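PDB 3FPW: extracellular haem-binding protein from Streptomyces reticuli, which binds haem and iron outside the cell, probably degrades haem, and appears to need its oligomeric assembly to interact with its cognate two-component sensor kinase. Local coordinates for residues E68-A73 with N98-L103; A76-A81 with V88-V93; A120-S125 with S131-R136; V124-P129 with K144-T149; A166-A171 with A185-L190. All blocks are in the same frame, centred on the assembly; numbering follows the deposited sequence. Where two conformers were deposited one is given.

Contact 1: E68-A73 with N98-L103; sequences EAATKA and NTLVTL
Val101 sends one methyl, CG2, into the notch between Ala70 and Thr71, and its side chain crosses that of Thr71 at about a right angle. With CG1 anti to the backbone N (chi1 172°), it is CG2 that faces the helix, 3.9 Å from Ala70 CB. The same methyl sits beside the hydroxyl of Thr71, Val101 CG2 to Thr71 OG1 being 3.7 Å. Leu100 reaches Ala70 with the end of one branch, CD1, at a looser 4.3 Å from Ala70 CB. Two successive residues can both lean toward the helix because the strand carries a classic beta bulge, Leu100 and Val101 together facing Val92 on the adjacent strand 89-94. The short side chain of Ala70 suits this spot: it lets the axes of helix and strand approach to 8.0 Å, at a crossing angle of -30°. Thr71 fits equally well: its OG1 is hydrogen-bonded to Leu67 O one turn back, and it packs on Leu103 of the second subunit, into which the strand continues the sheet antiparallel. The chemistry is therefore van der Waals fit: the one polar group at the join is satisfied within its own helix, and cohesion between the segments depends on shape.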
# COMPACT_ATOMS: atom_id res chain seq x y z
N GLU A 68 -7.35 -24.82 -17.02
CA GLU A 68 -6.68 -25.56 -18.10
C GLU A 68 -6.49 -24.69 -19.36
O GLU A 68 -5.39 -24.65 -19.94
CB GLU A 68 -7.46 -26.85 -18.43
CG GLU A 68 -6.87 -27.65 -19.59
CD GLU A 68 -7.72 -28.86 -19.98
OE1 GLU A 68 -7.17 -29.73 -20.70
OE2 GLU A 68 -8.92 -28.95 -19.60
N ALA A 69 -7.55 -23.99 -19.77
CA ALA A 69 -7.48 -23.15 -20.98
C ALA A 69 -6.58 -21.95 -20.75
O ALA A 69 -5.75 -21.60 -21.61
CB ALA A 69 -8.87 -22.67 -21.36
N ALA A 70 -6.71 -21.31 -19.60
CA ALA A 70 -5.85 -20.14 -19.32
C ALA A 70 -4.37 -20.52 -19.29
O ALA A 70 -3.49 -19.77 -19.76
CB ALA A 70 -6.25 -19.51 -18.01
N THR A 71 -4.08 -21.68 -18.72
CA THR A 71 -2.71 -22.19 -18.68
C THR A 71 -2.18 -22.50 -20.07
O THR A 71 -1.05 -22.15 -20.40
CB THR A 71 -2.63 -23.46 -17.82
OG1 THR A 71 -3.07 -23.14 -16.49
CG2 THR A 71 -1.19 -24.00 -17.78
N LYS A 72 -3.01 -23.15 -20.89
CA LYS A 72 -2.60 -23.48 -22.27
C LYS A 72 -2.24 -22.21 -23.02
O LYS A 72 -1.22 -22.17 -23.73
CB LYS A 72 -3.76 -24.24 -22.96
CG LYS A 72 -3.59 -24.52 -24.44
CD LYS A 72 -4.66 -25.49 -24.96
CE LYS A 72 -6.03 -24.82 -25.11
NZ LYS A 72 -6.98 -25.62 -25.98
N ALA A 73 -3.06 -21.17 -22.87
CA ALA A 73 -2.84 -19.91 -23.57
C ALA A 73 -1.55 -19.22 -23.07
O ALA A 73 -0.73 -18.73 -23.85
CB ALA A 73 -4.05 -18.97 -23.41
N ASN A 98 -9.62 -10.89 -11.52
CA ASN A 98 -8.66 -11.80 -10.85
C ASN A 98 -7.60 -12.38 -11.78
O ASN A 98 -7.91 -12.83 -12.88
CB ASN A 98 -9.36 -13.00 -10.19
CG ASN A 98 -10.22 -12.61 -9.00
OD1 ASN A 98 -10.01 -11.56 -8.38
ND2 ASN A 98 -11.20 -13.46 -8.67
N THR A 99 -6.35 -12.40 -11.31
CA THR A 99 -5.31 -13.09 -12.07
C THR A 99 -5.53 -14.58 -11.95
O THR A 99 -5.69 -15.09 -10.85
CB THR A 99 -3.91 -12.73 -11.56
OG1 THR A 99 -3.72 -11.32 -11.71
CG2 THR A 99 -2.83 -13.47 -12.33
N LEU A 100 -5.55 -15.27 -13.09
CA LEU A 100 -5.74 -16.72 -13.14
C LEU A 100 -4.43 -17.48 -13.31
O LEU A 100 -4.25 -18.55 -12.72
CB LEU A 100 -6.63 -17.09 -14.33
CG LEU A 100 -8.01 -16.45 -14.38
CD1 LEU A 100 -8.76 -17.08 -15.55
CD2 LEU A 100 -8.77 -16.67 -13.09
N VAL A 101 -3.52 -16.93 -14.11
CA VAL A 101 -2.23 -17.57 -14.37
C VAL A 101 -1.16 -16.49 -14.51
O VAL A 101 -1.41 -15.47 -15.15
CB VAL A 101 -2.24 -18.37 -15.71
CG1 VAL A 101 -0.81 -18.87 -16.06
CG2 VAL A 101 -3.19 -19.53 -15.64
N THR A 102 0.00 -16.72 -13.92
CA THR A 102 1.20 -15.94 -14.27
C THR A 102 2.35 -16.88 -14.51
O THR A 102 2.48 -17.92 -13.84
CB THR A 102 1.63 -14.93 -13.19
OG1 THR A 102 1.93 -15.62 -11.96
CG2 THR A 102 0.55 -13.90 -12.96
N LEU A 103 3.20 -16.49 -15.46
CA LEU A 103 4.39 -17.28 -15.77
C LEU A 103 5.51 -16.28 -15.99
O LEU A 103 5.38 -15.38 -16.84
CB LEU A 103 4.17 -18.05 -17.07
CG LEU A 103 3.05 -19.08 -17.13
CD1 LEU A 103 3.01 -19.65 -18.57
CD2 LEU A 103 3.31 -20.19 -16.11

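Contact 2: A76-A81 with V88-V93; sequences AAVEAA and VSVAVV
Ala77, Val78 and Ala81 line one side of helix 67-83 and meet Val88, just before strand 89-94, and Val90 within it, almost entirely through methyl groups. The tightest pair is valine against valine, with Val78 CG2 3.5 Å from Val90 CG2 and the two side chains passing at a slant. That CG2 of Val90 also flanks Ala77 CB, while Val90 CG1, anti to the backbone N (chi1 -178°), lies 3.9 Å from Ala77 CB. At the other end Val88 presents both methyls to a single small neighbour, and Ala81 CB rests 3.6 Å from Val88 CG2 and 3.8 Å from Val88 CG1. Beta-branched valines suit extended chain and offer two methyls close to the backbone; alanines on the helix let it come near enough to receive them.

Polar interactions belong to the backbone and to the other side of the strand. Residues alternate, so Ser89 between the two valines points away, and its OG is hydrogen-bonded to Ser112. The main chain is tied on both flanks, Val90 to Leu103 and Ala91 to Gly169.

Strand 89-94 thus lies inside the antiparallel sheet, between strands 99-104 and 163-171. Helix 67-83 covers one face and helix 112-126 the other, while Tyr182 of helix 176-187 packs against Ala80 and Ala81.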
# COMPACT_ATOMS: atom_id res chain seq x y z
N ALA A 76 1.45 -20.97 -24.36
CA ALA A 76 1.65 -20.73 -25.80
C ALA A 76 2.31 -19.39 -26.05
O ALA A 76 3.12 -19.24 -26.95
CB ALA A 76 0.33 -20.83 -26.53
N ALA A 77 1.97 -18.39 -25.25
CA ALA A 77 2.58 -17.08 -25.40
C ALA A 77 4.05 -17.17 -25.02
O ALA A 77 4.90 -16.65 -25.72
CB ALA A 77 1.84 -16.05 -24.54
N VAL A 78 4.36 -17.84 -23.91
CA VAL A 78 5.76 -18.01 -23.54
C VAL A 78 6.51 -18.74 -24.64
O VAL A 78 7.61 -18.34 -25.04
CB VAL A 78 5.93 -18.76 -22.20
CG1 VAL A 78 7.41 -19.12 -21.97
CG2 VAL A 78 5.41 -17.92 -21.06
N GLU A 79 5.93 -19.82 -25.14
CA GLU A 79 6.60 -20.62 -26.17
C GLU A 79 6.88 -19.81 -27.42
O GLU A 79 7.94 -19.95 -28.01
CB GLU A 79 5.80 -21.88 -26.49
CG GLU A 79 5.85 -22.90 -25.34
CD GLU A 79 4.77 -23.97 -25.46
OE1 GLU A 79 4.21 -24.12 -26.57
OE2 GLU A 79 4.48 -24.64 -24.44
N ALA A 80 5.94 -18.96 -27.79
CA ALA A 80 6.13 -18.11 -28.97
C ALA A 80 7.28 -17.13 -28.74
O ALA A 80 8.12 -16.92 -29.61
CB ALA A 80 4.85 -17.37 -29.33
N ALA A 81 7.34 -16.53 -27.56
CA ALA A 81 8.48 -15.67 -27.26
C ALA A 81 9.81 -16.45 -27.24
O ALA A 81 10.82 -15.98 -27.77
CB ALA A 81 8.25 -14.93 -25.93
N VAL A 88 10.00 -13.19 -21.55
CA VAL A 88 8.79 -12.43 -21.23
C VAL A 88 8.13 -12.99 -20.00
O VAL A 88 8.39 -14.13 -19.61
CB VAL A 88 7.76 -12.43 -22.38
CG1 VAL A 88 8.39 -11.83 -23.66
CG2 VAL A 88 7.16 -13.85 -22.63
N SER A 89 7.29 -12.18 -19.36
CA SER A 89 6.33 -12.68 -18.41
C SER A 89 4.97 -12.64 -19.06
O SER A 89 4.70 -11.78 -19.93
CB SER A 89 6.30 -11.83 -17.12
OG SER A 89 7.53 -11.89 -16.40
N VAL A 90 4.08 -13.53 -18.62
CA VAL A 90 2.75 -13.64 -19.22
C VAL A 90 1.73 -13.75 -18.10
O VAL A 90 1.96 -14.43 -17.10
CB VAL A 90 2.65 -14.88 -20.16
CG1 VAL A 90 1.26 -14.95 -20.81
CG2 VAL A 90 3.71 -14.81 -21.25
N ALA A 91 0.62 -13.04 -18.25
CA ALA A 91 -0.46 -13.16 -17.27
C ALA A 91 -1.77 -13.40 -17.98
O ALA A 91 -2.01 -12.80 -19.04
CB ALA A 91 -0.58 -11.90 -16.43
N VAL A 92 -2.64 -14.20 -17.36
CA VAL A 92 -4.02 -14.26 -17.84
C VAL A 92 -4.92 -13.77 -16.71
O VAL A 92 -4.83 -14.27 -15.58
CB VAL A 92 -4.42 -15.70 -18.26
CG1 VAL A 92 -5.88 -15.77 -18.72
CG2 VAL A 92 -3.46 -16.24 -19.34
N VAL A 93 -5.73 -12.76 -17.00
CA VAL A 93 -6.58 -12.12 -16.00
C VAL A 93 -8.06 -12.27 -16.41
O VAL A 93 -8.44 -12.02 -17.55
CB VAL A 93 -6.20 -10.61 -15.82
CG1 VAL A 93 -7.18 -9.89 -14.89
CG2 VAL A 93 -4.76 -10.47 -15.30

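Contact 3: A120-S125 with S131-R136; sequences AFTAVS and SELAKR
Leu133, whose CD1 reaches across to Thr122, lays its other methyl over the guanidinium of Arg136: CD2 stands above the centre of one face of that flat group. In the facing helix, the ring of Phe121 has Ser125 OG above one face, displaced toward the rim. That hydroxyl is held there by donating to Phe121 O, at 2.8 Å from Ser125 OG, tilted 33° out of the carbonyl plane. Ser125 N reaches the same Phe121 O from the opposite face of the plane, so two bonds grip this oxygen. The two segments belong to successive helices, 112-126 and 130-135, joined by a short link, and Leu133 is the apolar peg between them. Its CD1 lies 3.7 Å from Thr122 O and 3.9 Å from Thr122 CG2, the leucine and threonine side chains sliding past each other in opposite directions. Thr122 suits the join because its branches divide the work. With CG2 anti to the backbone N, OG1 (chi1 -59°) lies beside that N and is hydrogen-bonded to Arg118 O, and also to Leu150 N. Leu133 packs further on Trp126, Ala128 and Phe151, while Pro110 of the fourth subunit packs on Phe121.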
# COMPACT_ATOMS: atom_id res chain seq x y z
N ALA A 120 -3.01 -7.31 -19.14
CA ALA A 120 -4.12 -8.25 -19.23
C ALA A 120 -5.42 -7.68 -18.61
O ALA A 120 -6.51 -7.81 -19.19
CB ALA A 120 -3.73 -9.58 -18.55
N PHE A 121 -5.29 -7.08 -17.43
CA PHE A 121 -6.43 -6.47 -16.76
C PHE A 121 -7.03 -5.38 -17.66
O PHE A 121 -8.24 -5.21 -17.75
CB PHE A 121 -5.91 -5.85 -15.44
CG PHE A 121 -6.96 -5.15 -14.62
CD1 PHE A 121 -7.14 -3.76 -14.70
CD2 PHE A 121 -7.77 -5.87 -13.75
CE1 PHE A 121 -8.12 -3.11 -13.94
CE2 PHE A 121 -8.73 -5.21 -12.97
CZ PHE A 121 -8.91 -3.85 -13.08
N THR A 122 -6.17 -4.61 -18.32
CA THR A 122 -6.63 -3.47 -19.10
C THR A 122 -7.37 -3.94 -20.34
O THR A 122 -8.45 -3.41 -20.69
CB THR A 122 -5.45 -2.57 -19.45
OG1 THR A 122 -4.85 -2.15 -18.22
CG2 THR A 122 -5.92 -1.35 -20.23
N ALA A 123 -6.80 -4.94 -21.00
CA ALA A 123 -7.44 -5.51 -22.18
C ALA A 123 -8.83 -6.09 -21.89
O ALA A 123 -9.77 -5.90 -22.68
CB ALA A 123 -6.55 -6.58 -22.80
N VAL A 124 -8.97 -6.81 -20.78
CA VAL A 124 -10.25 -7.44 -20.47
C VAL A 124 -11.27 -6.43 -19.97
O VAL A 124 -12.46 -6.61 -20.14
CB VAL A 124 -10.14 -8.64 -19.49
CG1 VAL A 124 -9.94 -8.17 -18.08
CG2 VAL A 124 -11.41 -9.51 -19.59
N SER A 125 -10.79 -5.34 -19.37
CA SER A 125 -11.67 -4.28 -18.90
C SER A 125 -12.38 -3.54 -20.02
O SER A 125 -13.56 -3.19 -19.88
CB SER A 125 -10.90 -3.27 -18.05
OG SER A 125 -10.54 -3.84 -16.80
N SER A 131 -2.72 -2.09 -27.35
CA SER A 131 -2.16 -1.24 -28.40
C SER A 131 -3.19 -0.24 -28.88
O SER A 131 -2.87 0.92 -29.11
CB SER A 131 -1.68 -2.06 -29.60
OG SER A 131 -2.75 -2.83 -30.09
N GLU A 132 -4.43 -0.68 -29.04
CA GLU A 132 -5.45 0.25 -29.51
C GLU A 132 -5.86 1.19 -28.38
O GLU A 132 -6.03 2.40 -28.60
CB GLU A 132 -6.65 -0.49 -30.07
CG GLU A 132 -7.51 0.38 -30.96
CD GLU A 132 -7.28 0.14 -32.45
OE1 GLU A 132 -8.17 0.46 -33.24
OE2 GLU A 132 -6.23 -0.41 -32.83
N LEU A 133 -6.00 0.64 -27.17
CA LEU A 133 -6.41 1.45 -26.03
C LEU A 133 -5.45 2.62 -25.79
O LEU A 133 -5.88 3.70 -25.39
CB LEU A 133 -6.56 0.58 -24.78
CG LEU A 133 -7.75 -0.39 -24.85
CD1 LEU A 133 -7.69 -1.36 -23.68
CD2 LEU A 133 -9.07 0.37 -24.85
N ALA A 134 -4.16 2.39 -26.04
CA ALA A 134 -3.14 3.41 -25.82
C ALA A 134 -3.43 4.62 -26.69
O ALA A 134 -3.20 5.76 -26.29
CB ALA A 134 -1.76 2.85 -26.12
N LYS A 135 -3.99 4.36 -27.87
CA LYS A 135 -4.28 5.42 -28.83
C LYS A 135 -5.47 6.27 -28.39
O LYS A 135 -5.61 7.44 -28.80
CB LYS A 135 -4.47 4.82 -30.21
CG LYS A 135 -3.23 4.10 -30.69
CD LYS A 135 -3.44 3.42 -32.04
CE LYS A 135 -2.39 2.35 -32.29
NZ LYS A 135 -1.00 2.87 -32.41
N ARG A 136 -6.31 5.71 -27.53
CA ARG A 136 -7.44 6.45 -26.98
C ARG A 136 -7.01 7.56 -26.05
O ARG A 136 -7.78 8.49 -25.77
CB ARG A 136 -8.38 5.51 -26.22
CG ARG A 136 -9.10 4.53 -27.10
CD ARG A 136 -10.08 3.72 -26.30
NE ARG A 136 -10.62 2.61 -27.08
CZ ARG A 136 -11.57 1.79 -26.64
NH1 ARG A 136 -12.07 1.94 -25.42
NH2 ARG A 136 -12.00 0.80 -27.41

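Contact 4: V124-P129 with K144-T149; sequences VSWNAP and KDIPGT. With PO4 (phosphate ion), chain G.
Trp126 stands at the C-terminal end of helix 112-126, just before Asn127 swings to positive phi (52°), and meets a type II beta turn from Ile146 to Thr149. Its indole is presented edge-on. Ile146 CD1 lies near the ring plane, 3.7 Å from Trp126 CZ2, approaching from the opposite direction. Thr149, crossing at about a right angle, places CG2 3.8 Å from Trp126 CZ3, also at the edge. The outermost ring carbon, CH2, is thus flanked by both methyls. Thr149 suits its double role: chi1 of 65° tucks OG1 between the backbone N and the carbonyl carbon, turned back to the start of the turn, while CG2 faces the tryptophan. Thr149 OG1 donates to Ile146 O at 2.6 Å, in the carbonyl plane, and reinforces the weak backbone bond between the same two residues. At the glycine corner of the turn, Gly148 N gives a nearly straight hydrogen bond to O1 of a phosphate ion, 2.8 Å long, and Arg118 NH1 binds the same ion, which probably came from the crystallisation liquor. Phe151 also meets the indole, and Glu114 of the fourth subunit packs on Pro147. Proline second and glycine third, with positive phi, form the classic sequence of a type II turn, here closed by a threonine side chain and packed against a helix end.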
# COMPACT_ATOMS: atom_id res chain seq x y z
N VAL A 124 -8.97 -6.81 -20.78
CA VAL A 124 -10.25 -7.44 -20.47
C VAL A 124 -11.27 -6.43 -19.97
O VAL A 124 -12.46 -6.61 -20.14
CB VAL A 124 -10.14 -8.64 -19.49
CG1 VAL A 124 -9.94 -8.17 -18.08
CG2 VAL A 124 -11.41 -9.51 -19.59
N SER A 125 -10.79 -5.34 -19.37
CA SER A 125 -11.67 -4.28 -18.90
C SER A 125 -12.38 -3.54 -20.02
O SER A 125 -13.56 -3.19 -19.88
CB SER A 125 -10.90 -3.27 -18.05
OG SER A 125 -10.54 -3.84 -16.80
N TRP A 126 -11.67 -3.30 -21.12
CA TRP A 126 -12.26 -2.59 -22.27
C TRP A 126 -12.53 -3.49 -23.47
O TRP A 126 -13.03 -3.02 -24.50
CB TRP A 126 -11.40 -1.36 -22.67
CG TRP A 126 -11.62 -0.19 -21.76
CD1 TRP A 126 -12.59 0.77 -21.87
CD2 TRP A 126 -10.86 0.15 -20.59
NE1 TRP A 126 -12.48 1.68 -20.84
CE2 TRP A 126 -11.43 1.31 -20.04
CE3 TRP A 126 -9.76 -0.43 -19.95
CZ2 TRP A 126 -10.93 1.93 -18.89
CZ3 TRP A 126 -9.26 0.19 -18.79
CH2 TRP A 126 -9.85 1.35 -18.28
N ASN A 127 -12.25 -4.78 -23.33
CA ASN A 127 -12.45 -5.72 -24.43
C ASN A 127 -11.77 -5.24 -25.71
O ASN A 127 -12.37 -5.23 -26.80
CB ASN A 127 -13.93 -6.00 -24.67
CG ASN A 127 -14.14 -7.14 -25.61
OD1 ASN A 127 -13.29 -8.03 -25.73
ND2 ASN A 127 -15.31 -7.17 -26.28
N ALA A 128 -10.50 -4.87 -25.58
CA ALA A 128 -9.75 -4.31 -26.71
C ALA A 128 -8.27 -4.55 -26.47
O ALA A 128 -7.84 -4.55 -25.32
CB ALA A 128 -10.02 -2.80 -26.82
N PRO A 129 -7.49 -4.69 -27.54
CA PRO A 129 -6.03 -4.82 -27.41
C PRO A 129 -5.45 -3.54 -26.79
O PRO A 129 -5.94 -2.45 -27.09
CB PRO A 129 -5.55 -4.97 -28.85
CG PRO A 129 -6.77 -5.28 -29.67
CD PRO A 129 -7.93 -4.67 -28.95
N LYS A 144 -5.69 6.65 -18.28
CA LYS A 144 -4.56 5.94 -17.69
C LYS A 144 -4.42 6.18 -16.18
O LYS A 144 -3.59 5.54 -15.52
CB LYS A 144 -3.26 6.27 -18.43
CG LYS A 144 -2.74 7.66 -18.16
CD LYS A 144 -1.47 7.90 -18.97
CE LYS A 144 -1.13 9.38 -19.03
NZ LYS A 144 -1.00 9.98 -17.68
N ASP A 145 -5.26 7.04 -15.63
CA ASP A 145 -5.27 7.29 -14.19
C ASP A 145 -6.16 6.31 -13.44
O ASP A 145 -6.19 6.27 -12.21
CB ASP A 145 -5.66 8.75 -13.93
CG ASP A 145 -4.57 9.72 -14.42
OD1 ASP A 145 -3.38 9.41 -14.22
OD2 ASP A 145 -4.90 10.76 -15.01
N ILE A 146 -6.89 5.50 -14.19
CA ILE A 146 -7.74 4.48 -13.59
C ILE A 146 -6.84 3.41 -12.97
O ILE A 146 -5.94 2.87 -13.61
CB ILE A 146 -8.67 3.88 -14.64
CG1 ILE A 146 -9.70 4.92 -15.09
CG2 ILE A 146 -9.36 2.59 -14.12
CD1 ILE A 146 -10.50 4.52 -16.32
N PRO A 147 -7.08 3.12 -11.68
CA PRO A 147 -6.25 2.18 -10.94
C PRO A 147 -6.14 0.82 -11.61
O PRO A 147 -7.13 0.31 -12.16
CB PRO A 147 -6.98 2.07 -9.60
CG PRO A 147 -7.53 3.42 -9.42
CD PRO A 147 -8.05 3.77 -10.80
N GLY A 148 -4.94 0.26 -11.56
CA GLY A 148 -4.71 -1.13 -11.98
C GLY A 148 -4.46 -1.29 -13.47
O GLY A 148 -4.20 -2.39 -13.95
N THR A 149 -4.53 -0.18 -14.19
CA THR A 149 -4.38 -0.20 -15.66
C THR A 149 -2.96 0.06 -16.19
O THR A 149 -2.10 0.62 -15.51
CB THR A 149 -5.35 0.78 -16.33
OG1 THR A 149 -5.00 2.11 -15.96
CG2 THR A 149 -6.80 0.49 -15.89
P PO4 G . -2.65 1.27 -8.82
O1 PO4 G . -2.75 1.55 -10.30
O2 PO4 G . -1.21 1.32 -8.37
O3 PO4 G . -3.45 2.32 -8.08
O4 PO4 G . -3.22 -0.10 -8.51

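Contact 5: A166-A171 with A185-L190; sequences AGIGVA and AGAAVL
Ile168 reaches from strand 163-171 to Gly186 and Ala187 at the end of helix 176-187, and nearly the whole contact is made by its longer branch. Its CB already points toward the helix but is too far back to touch it. From there the short branch, CG2, leads off along the strand and stays 5.3 Å from Gly186 CA. The other branch, CG1, lies anti to the carbonyl carbon (chi1 -60°) and acts mainly as a spacer, with Ala187 CB 5.0 Å away. At the tip the fit becomes close. CD1, extended by a chi2 of 172°, settles against the backbone where the two helical residues join: it is 3.5 Å from Ala187 N and 4.0 Å from Gly186 C. The methyl of Ala187 lies alongside, its CB 3.8 Å from Ile168 CD1. A long, branched side chain suits this bridging place, and the small residues opposite expose main chain for it to rest on. From Ala187 itself the chain bends through a type I turn to Leu190, closed by a 3.0 Å bond from Leu190 N to Ala187 O.

Strand 163-171 is an inner strand of the sheet, pairing with 89-94 on one flank and 155-160 on the other. Ile168 also packs on Ala73 of helix 67-83 and on Val158, so its tip fills the angle between two helices lying on the same face. On the opposite face, Gly167 and Gly169 let Ala120 of helix 112-126 lie close against the strand backbone.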
# COMPACT_ATOMS: atom_id res chain seq x y z
N ALA A 166 -11.55 -12.93 -20.55
CA ALA A 166 -10.19 -12.91 -20.03
C ALA A 166 -9.34 -11.95 -20.84
O ALA A 166 -9.70 -11.57 -21.97
CB ALA A 166 -9.58 -14.32 -20.09
N GLY A 167 -8.22 -11.55 -20.27
CA GLY A 167 -7.19 -10.83 -21.03
C GLY A 167 -5.90 -11.60 -20.89
O GLY A 167 -5.63 -12.16 -19.83
N ILE A 168 -5.09 -11.62 -21.95
CA ILE A 168 -3.75 -12.18 -21.89
C ILE A 168 -2.77 -11.03 -22.07
O ILE A 168 -2.91 -10.24 -23.02
CB ILE A 168 -3.53 -13.20 -23.01
CG1 ILE A 168 -4.55 -14.33 -22.88
CG2 ILE A 168 -2.10 -13.72 -22.95
CD1 ILE A 168 -4.55 -15.31 -24.06
N GLY A 169 -1.84 -10.90 -21.13
CA GLY A 169 -0.86 -9.81 -21.16
C GLY A 169 0.56 -10.34 -21.18
O GLY A 169 0.87 -11.32 -20.55
N VAL A 170 1.43 -9.69 -21.96
CA VAL A 170 2.82 -10.11 -22.11
C VAL A 170 3.68 -8.90 -21.98
O VAL A 170 3.33 -7.82 -22.47
CB VAL A 170 3.07 -10.75 -23.49
CG1 VAL A 170 4.57 -11.12 -23.69
CG2 VAL A 170 2.22 -11.99 -23.62
N ALA A 171 4.80 -9.07 -21.29
CA ALA A 171 5.74 -7.95 -21.18
C ALA A 171 7.16 -8.47 -21.14
O ALA A 171 7.37 -9.63 -20.77
CB ALA A 171 5.42 -7.14 -19.89
N ALA A 185 -0.44 -14.90 -29.94
CA ALA A 185 -0.07 -16.30 -30.13
C ALA A 185 -0.62 -17.19 -29.02
O ALA A 185 -1.02 -18.33 -29.26
CB ALA A 185 1.46 -16.44 -30.19
N GLY A 186 -0.66 -16.66 -27.80
CA GLY A 186 -1.29 -17.36 -26.70
C GLY A 186 -2.80 -17.49 -26.88
O GLY A 186 -3.37 -18.57 -26.73
N ALA A 187 -3.47 -16.40 -27.23
CA ALA A 187 -4.90 -16.46 -27.48
C ALA A 187 -5.27 -17.42 -28.61
O ALA A 187 -6.32 -18.05 -28.58
CB ALA A 187 -5.45 -15.09 -27.78
N ALA A 188 -4.37 -17.51 -29.59
CA ALA A 188 -4.64 -18.27 -30.82
C ALA A 188 -4.88 -19.75 -30.60
O ALA A 188 -5.46 -20.43 -31.46
CB ALA A 188 -3.50 -18.08 -31.82
N VAL A 189 -4.42 -20.27 -29.46
CA VAL A 189 -4.57 -21.69 -29.20
C VAL A 189 -5.91 -22.02 -28.60
O VAL A 189 -6.23 -23.20 -28.43
CB VAL A 189 -3.47 -22.26 -28.32
CG1 VAL A 189 -2.11 -21.97 -28.94
CG2 VAL A 189 -3.59 -21.68 -26.92
N LEU A 190 -6.70 -20.99 -28.32
CA LEU A 190 -8.04 -21.18 -27.77
C LEU A 190 -9.08 -21.22 -28.89
O LEU A 190 -8.81 -20.79 -30.01
CB LEU A 190 -8.38 -20.05 -26.80
CG LEU A 190 -7.42 -19.91 -25.62
CD1 LEU A 190 -7.81 -18.67 -24.81
CD2 LEU A 190 -7.48 -21.14 -24.75

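How the contacts relate
From the N terminus, the first element to take part is helix 67-83: contact 1 closes a loop from 68-73 to 98-103, and contact 2 falls wholly within it, tying the second half of the same helix to the neighbouring strand. The chain then passes to helix 112-126. Contacts 3 and 4 start there from the same stretch, sharing Val124 and Ser125, contact 3 closing first at 131-136 and contact 4 further on at 144-149; together they hold helix 130-135 and the following loop to one helix end. Contact 5 comes last, in series, bringing the C-terminal helix onto strand 163-171. Contacts 1, 2 and 5 build one helical layer on the sheet, while helix 112-126, touching Val93 and Gly167, links the other group to its opposite face.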